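Local coordinates for protein-tyrosine-phosphatase PTP1 (PDB 6KRW) that removes phosphate from phosphotyrosine in proteins, the MAP kinase MPK6 among them, and so tempers plant defence responses, at residues T166-K171 against N181-Y186; P130-L135 against M194-I199. One frame throughout, in Å; residues are numbered along the deposited sequence.

How the interactions relate
Both contacts belong to one mixed beta sheet of the phosphatase domain and sit side by side in it, their centres about 10 Å apart. Interaction 1 is the antiparallel hairpin of strands 163-172 and 178-186, at the surface, bent by a bulge and decorated with a lysine, an asparagine, a glutamate and a tryptophan. Interaction 2 is parallel and regular, mostly buried, and its side chains are largely aliphatic, with a methionine sulfur set at the edge of one histidine. Strands 178-186 and 194-200 are neighbours and tie the two together: Leu182 N lies 2.8 Å from Val196 O, Lys168 NZ reaches Ser195 OG, and Leu182 packs against His198.

Interaction 1 (T166-K171 against N181-Y186); sequences TTKWIK and NLEVNY
Asn181 lies against Trp169 and Lys168 at once, its CB over the indole and its amide oxygen beside the lysine chain. Lys168 can be followed outward: CB rests near both Asn181 O and OD1, CG keeps beside OD1, and CD makes the closest approach, 3.2 Å from Asn181 OD1. CE has moved on to Glu183, 3.5 Å from its CB and close to OE1. At the tip, NZ forms a long salt bridge to Glu183 OE1 (3.8 Å) and a hydrogen bond to Ser195 OG of strand 194-200, on the far side of strand 178-186. An extended chain beyond CG carries the ammonium this far, crossing the glutamate at about a right angle. Two residues, Lys168 and Trp169, stand opposite the single Asn181, the mark of a classic beta bulge, here in the antiparallel hairpin of strands 163-172 and 178-186. Lys168 N donates to Asn181 O (2.7 Å), while Asn181 N donates to Trp169 O (2.9 Å); beyond the bulge Thr166 and Glu183 form a hydrogen-bonded pair through both backbone bonds. The Trp169 CG sits between its own backbone N and carbonyl carbon (chi1 51°), which turns the indole over Asn181: CB makes a CH-pi contact 3.4 Å from the centroid of the five-membered ring, and the amide plane is tilted 44° from the indole. Asn181 OD1, buried here against lysine methylenes, has no hydrogen-bonding partner in the model. A glycine here has no CB to lie on the indole and no amide beside the lysine, and would probably let the indole turn more freely and open a gap along the Lys168 methylenes. On the other face of the hairpin, Thr167 OG1 lies 3.5 Å from Leu182 CD2, the two side chains running alongside each other, and Leu182 also packs on Trp121 of helix 117-126.

Interaction 2 (P130-L135 against M194-I199); sequences PIIVML and MSVLHI
His198 takes Ile132 and Met134 against the same imidazole, each from a different direction. Met134 SD meets the ring at its edge, near the ring plane, 3.6 Å from His198 CE1, in a sulfur-aromatic contact with the sulfur 78° off the ring normal. The Met134 chain is fully extended, CG anti to the backbone N (chi1 179°), which sets the sulfur along the CE1-NE2 edge. Ile132 comes in obliquely, its CG2 3.6 Å from His198 CD2, while its CD1 points to the preceding residue on that face and touches Val196 CG1 at 3.8 Å. The histidine is also held from outside: NE2 is hydrogen-bonded to Tyr150 OH, and Phe151 meets the ring, which together should limit its rotation. Strands 131-134 and 194-200 run parallel here, central members of the mixed sheet of the tyrosine phosphatase fold; on its other side strand 131-134 pairs with strand 233-236, which leads into the loop of the catalytic Cys237, and the Met134 side chain is about 7 Å from that cysteine's. Four backbone bonds alternate along the pair, from Leu197 N to Pro130 O (3.0 Å) through to Met134 N on Ile199 O (2.7 Å). On the opposite face Ile131 and Leu197 lie side by side, Ile131 CD1 3.7 Å from Leu197 CB, and Leu223 of helix 214-223 packs on Ile131, Val133 and Ile199. Pro130 O, already taking the Leu197 N-H, also accepts a water (2.9 Å from Pro130 O) that donates as well to Ser195 O, bridging the end of the pair.

Interaction 1 (T166-K171 against N181-Y186)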
loop_
_atom_site.group_PDB
_atom_site.type_symbol
_atom_site.label_atom_id
_atom_site.label_comp_id
_atom_site.label_asym_id
_atom_site.label_seq_id
_atom_site.Cartn_x
_atom_site.Cartn_y
_atom_site.Cartn_z
ATOM N N THR A 166 -15.036 -8.992 -13.350
ATOM C CA THR A 166 -14.899 -10.403 -13.776
ATOM C C THR A 166 -13.471 -10.866 -13.505
ATOM O O THR A 166 -12.525 -10.109 -13.711
ATOM C CB THR A 166 -15.299 -10.549 -15.245
ATOM O OG1 THR A 166 -16.726 -10.553 -15.297
ATOM C CG2 THR A 166 -14.746 -11.806 -15.877
ATOM N N THR A 167 -13.339 -12.129 -13.111
ATOM C CA THR A 167 -12.025 -12.754 -12.865
ATOM C C THR A 167 -11.575 -13.517 -14.110
ATOM O O THR A 167 -12.315 -14.389 -14.555
ATOM C CB THR A 167 -12.096 -13.656 -11.641
ATOM O OG1 THR A 167 -12.573 -12.895 -10.529
ATOM C CG2 THR A 167 -10.748 -14.263 -11.337
ATOM N N LYS A 168 -10.385 -13.218 -14.622
ATOM C CA LYS A 168 -9.833 -13.949 -15.787
ATOM C C LYS A 168 -9.163 -15.232 -15.296
ATOM O O LYS A 168 -9.282 -16.232 -15.967
ATOM C CB LYS A 168 -8.865 -13.074 -16.575
ATOM C CG LYS A 168 -9.469 -11.779 -17.083
ATOM C CD LYS A 168 -8.598 -11.077 -18.099
ATOM C CE LYS A 168 -8.864 -9.590 -18.144
ATOM N NZ LYS A 168 -8.317 -8.953 -19.366
ATOM N N TRP A 169 -8.466 -15.172 -14.169
ATOM C CA TRP A 169 -7.861 -16.367 -13.540
ATOM C C TRP A 169 -7.462 -16.066 -12.096
ATOM O O TRP A 169 -7.313 -14.893 -11.701
ATOM C CB TRP A 169 -6.683 -16.877 -14.369
ATOM C CG TRP A 169 -5.630 -15.894 -14.752
ATOM C CD1 TRP A 169 -5.415 -15.359 -15.988
ATOM C CD2 TRP A 169 -4.593 -15.378 -13.902
ATOM N NE1 TRP A 169 -4.330 -14.523 -15.962
ATOM C CE2 TRP A 169 -3.803 -14.518 -14.699
ATOM C CE3 TRP A 169 -4.263 -15.547 -12.552
ATOM C CZ2 TRP A 169 -2.710 -13.830 -14.182
ATOM C CZ3 TRP A 169 -3.187 -14.850 -12.038
ATOM C CH2 TRP A 169 -2.414 -14.028 -12.852
ATOM N N ILE A 170 -7.299 -17.107 -11.313
ATOM C CA ILE A 170 -6.777 -17.087 -9.927
ATOM C C ILE A 170 -5.619 -18.075 -9.873
ATOM O O ILE A 170 -5.779 -19.209 -10.380
ATOM C CB ILE A 170 -7.875 -17.470 -8.924
ATOM C CG1 ILE A 170 -9.155 -16.666 -9.142
ATOM C CG2 ILE A 170 -7.378 -17.426 -7.493
ATOM C CD1 ILE A 170 -10.335 -17.145 -8.317
ATOM N N LYS A 171 -4.509 -17.662 -9.268
ATOM C CA LYS A 171 -3.283 -18.487 -9.192
ATOM C C LYS A 171 -2.712 -18.283 -7.801
ATOM O O LYS A 171 -2.726 -17.144 -7.316
ATOM C CB LYS A 171 -2.319 -18.072 -10.303
ATOM N N ASN A 181 -6.194 -12.174 -11.577
ATOM C CA ASN A 181 -6.274 -11.301 -12.769
ATOM C C ASN A 181 -7.735 -10.890 -12.937
ATOM O O ASN A 181 -8.599 -11.746 -13.269
ATOM C CB ASN A 181 -5.758 -12.023 -14.005
ATOM C CG ASN A 181 -5.500 -11.085 -15.160
ATOM O OD1 ASN A 181 -6.433 -10.544 -15.749
ATOM N ND2 ASN A 181 -4.236 -10.903 -15.496
ATOM N N LEU A 182 -7.998 -9.605 -12.692
ATOM C CA LEU A 182 -9.374 -9.078 -12.667
ATOM C C LEU A 182 -9.582 -8.189 -13.882
ATOM O O LEU A 182 -8.621 -7.587 -14.396
ATOM C CB LEU A 182 -9.587 -8.247 -11.402
ATOM C CG LEU A 182 -9.431 -8.998 -10.082
ATOM C CD1 LEU A 182 -9.721 -8.071 -8.898
ATOM C CD2 LEU A 182 -10.312 -10.240 -10.095
ATOM N N GLU A 183 -10.834 -8.119 -14.296
ATOM C CA GLU A 183 -11.271 -7.299 -15.429
ATOM C C GLU A 183 -12.417 -6.441 -14.927
ATOM O O GLU A 183 -13.418 -7.000 -14.445
ATOM C CB GLU A 183 -11.702 -8.207 -16.563
ATOM C CG GLU A 183 -12.485 -7.514 -17.650
ATOM C CD GLU A 183 -12.934 -8.468 -18.745
ATOM O OE1 GLU A 183 -12.118 -9.326 -19.159
ATOM O OE2 GLU A 183 -14.105 -8.369 -19.159
ATOM N N VAL A 184 -12.254 -5.125 -15.029
ATOM C CA VAL A 184 -13.267 -4.164 -14.533
ATOM C C VAL A 184 -13.631 -3.225 -15.682
ATOM O O VAL A 184 -12.751 -2.870 -16.484
ATOM C CB VAL A 184 -12.737 -3.421 -13.292
ATOM C CG1 VAL A 184 -11.590 -2.480 -13.630
ATOM C CG2 VAL A 184 -13.850 -2.673 -12.588
ATOM N N ASN A 185 -14.898 -2.844 -15.756
ATOM C CA ASN A 185 -15.326 -1.852 -16.770
ATOM C C ASN A 185 -16.705 -1.312 -16.405
ATOM O O ASN A 185 -17.392 -1.909 -15.553
ATOM C CB ASN A 185 -15.323 -2.446 -18.181
ATOM C CG ASN A 185 -16.305 -3.586 -18.346
ATOM O OD1 ASN A 185 -16.085 -4.686 -17.840
ATOM N ND2 ASN A 185 -17.387 -3.333 -19.067
ATOM N N TYR A 186 -17.083 -0.210 -17.042
ATOM C CA TYR A 186 -18.479 0.284 -17.013
ATOM C C TYR A 186 -19.327 -0.559 -17.964
ATOM O O TYR A 186 -18.795 -1.164 -18.915
ATOM C CB TYR A 186 -18.550 1.753 -17.417
ATOM C CG TYR A 186 -17.699 2.672 -16.583
ATOM C CD1 TYR A 186 -17.946 2.850 -15.229
ATOM C CD2 TYR A 186 -16.656 3.384 -17.152
ATOM C CE1 TYR A 186 -17.165 3.698 -14.464
ATOM C CE2 TYR A 186 -15.872 4.246 -16.402
ATOM C CZ TYR A 186 -16.126 4.400 -15.053
ATOM O OH TYR A 186 -15.347 5.246 -14.314
#

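Interaction 2 (P130-L135 against M194-I199)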
loop_
_atom_site.group_PDB
_atom_site.type_symbol
_atom_site.label_atom_id
_atom_site.label_comp_id
_atom_site.label_asym_id
_atom_site.label_seq_id
_atom_site.Cartn_x
_atom_site.Cartn_y
_atom_site.Cartn_z
ATOM N N PRO A 130 -2.904 -0.288 -11.917
ATOM C CA PRO A 130 -2.666 -1.617 -12.488
ATOM C C PRO A 130 -2.638 -2.766 -11.466
ATOM O O PRO A 130 -2.757 -3.940 -11.881
ATOM C CB PRO A 130 -1.295 -1.441 -13.148
ATOM C CG PRO A 130 -0.604 -0.415 -12.289
ATOM C CD PRO A 130 -1.709 0.571 -11.968
ATOM N N ILE A 131 -2.473 -2.436 -10.183
ATOM C CA ILE A 131 -2.177 -3.422 -9.103
ATOM C C ILE A 131 -3.011 -3.045 -7.893
ATOM O O ILE A 131 -3.026 -1.866 -7.530
ATOM C CB ILE A 131 -0.679 -3.420 -8.730
ATOM C CG1 ILE A 131 0.212 -3.743 -9.934
ATOM C CG2 ILE A 131 -0.396 -4.330 -7.538
ATOM C CD1 ILE A 131 0.093 -5.106 -10.473
ATOM N N ILE A 132 -3.529 -4.029 -7.200
ATOM C CA ILE A 132 -4.040 -3.949 -5.822
ATOM C C ILE A 132 -3.264 -4.922 -4.951
ATOM O O ILE A 132 -3.245 -6.116 -5.256
ATOM C CB ILE A 132 -5.537 -4.217 -5.745
ATOM C CG1 ILE A 132 -6.338 -3.234 -6.588
ATOM C CG2 ILE A 132 -5.989 -4.233 -4.312
ATOM C CD1 ILE A 132 -7.778 -3.670 -6.844
ATOM N N VAL A 133 -2.660 -4.422 -3.900
ATOM C CA VAL A 133 -1.983 -5.185 -2.838
ATOM C C VAL A 133 -2.890 -5.187 -1.634
ATOM O O VAL A 133 -3.129 -4.115 -1.027
ATOM C CB VAL A 133 -0.575 -4.682 -2.526
ATOM C CG1 VAL A 133 0.069 -5.478 -1.425
ATOM C CG2 VAL A 133 0.282 -4.614 -3.771
ATOM N N MET A 134 -3.357 -6.376 -1.278
ATOM C CA MET A 134 -4.270 -6.556 -0.140
ATOM C C MET A 134 -3.545 -7.319 0.961
ATOM O O MET A 134 -3.173 -8.491 0.718
ATOM C CB MET A 134 -5.486 -7.351 -0.604
ATOM C CG MET A 134 -6.466 -7.611 0.485
ATOM S SD MET A 134 -7.938 -8.357 -0.169
ATOM C CE MET A 134 -8.868 -8.462 1.348
ATOM N N LEU A 135 -3.390 -6.754 2.157
ATOM C CA LEU A 135 -2.531 -7.301 3.236
ATOM C C LEU A 135 -3.377 -7.704 4.435
ATOM O O LEU A 135 -2.884 -7.675 5.540
ATOM C CB LEU A 135 -1.497 -6.235 3.619
ATOM C CG LEU A 135 -0.614 -5.783 2.470
ATOM C CD1 LEU A 135 0.198 -4.539 2.896
ATOM C CD2 LEU A 135 0.300 -6.888 1.980
ATOM N N MET A 194 -10.603 -2.945 -18.359
ATOM C CA MET A 194 -9.291 -2.693 -17.730
ATOM C C MET A 194 -8.856 -3.903 -16.896
ATOM O O MET A 194 -9.677 -4.457 -16.136
ATOM C CB MET A 194 -9.394 -1.464 -16.834
ATOM C CG MET A 194 -8.159 -1.200 -16.050
ATOM S SD MET A 194 -8.360 0.372 -15.197
ATOM C CE MET A 194 -7.459 0.053 -13.687
ATOM N N SER A 195 -7.598 -4.306 -17.045
ATOM C CA SER A 195 -7.009 -5.457 -16.314
ATOM C C SER A 195 -6.311 -4.959 -15.052
ATOM O O SER A 195 -5.514 -4.035 -15.135
ATOM C CB SER A 195 -6.075 -6.246 -17.194
ATOM O OG SER A 195 -6.795 -6.826 -18.263
ATOM N N VAL A 196 -6.601 -5.599 -13.927
ATOM C CA VAL A 196 -5.971 -5.282 -12.627
ATOM C C VAL A 196 -5.464 -6.574 -12.007
ATOM O O VAL A 196 -6.273 -7.505 -11.851
ATOM C CB VAL A 196 -6.983 -4.594 -11.702
ATOM C CG1 VAL A 196 -6.346 -4.309 -10.353
ATOM C CG2 VAL A 196 -7.546 -3.333 -12.347
ATOM N N LEU A 197 -4.186 -6.608 -11.648
ATOM C CA LEU A 197 -3.659 -7.749 -10.851
ATOM C C LEU A 197 -3.873 -7.470 -9.363
ATOM O O LEU A 197 -3.378 -6.440 -8.837
ATOM C CB LEU A 197 -2.180 -8.001 -11.139
ATOM C CG LEU A 197 -1.586 -9.201 -10.390
ATOM C CD1 LEU A 197 -2.243 -10.508 -10.814
ATOM C CD2 LEU A 197 -0.080 -9.250 -10.596
ATOM N N HIS A 198 -4.640 -8.334 -8.729
ATOM C CA HIS A 198 -4.955 -8.314 -7.288
ATOM C C HIS A 198 -4.075 -9.327 -6.583
ATOM O O HIS A 198 -4.107 -10.527 -6.940
ATOM C CB HIS A 198 -6.440 -8.533 -7.079
ATOM C CG HIS A 198 -6.938 -8.389 -5.689
ATOM N ND1 HIS A 198 -6.901 -9.403 -4.756
ATOM C CD2 HIS A 198 -7.543 -7.334 -5.086
ATOM C CE1 HIS A 198 -7.483 -9.016 -3.641
ATOM N NE2 HIS A 198 -7.858 -7.709 -3.810
ATOM N N ILE A 199 -3.320 -8.866 -5.604
ATOM C CA ILE A 199 -2.399 -9.715 -4.807
ATOM C C ILE A 199 -2.871 -9.684 -3.364
ATOM O O ILE A 199 -2.827 -8.617 -2.750
ATOM C CB ILE A 199 -0.935 -9.267 -4.963
ATOM C CG1 ILE A 199 -0.511 -9.165 -6.425
ATOM C CG2 ILE A 199 -0.015 -10.177 -4.182
ATOM C CD1 ILE A 199 0.876 -8.571 -6.619
HETATM O O HOH W 1 -2.859 -4.856 -14.634
#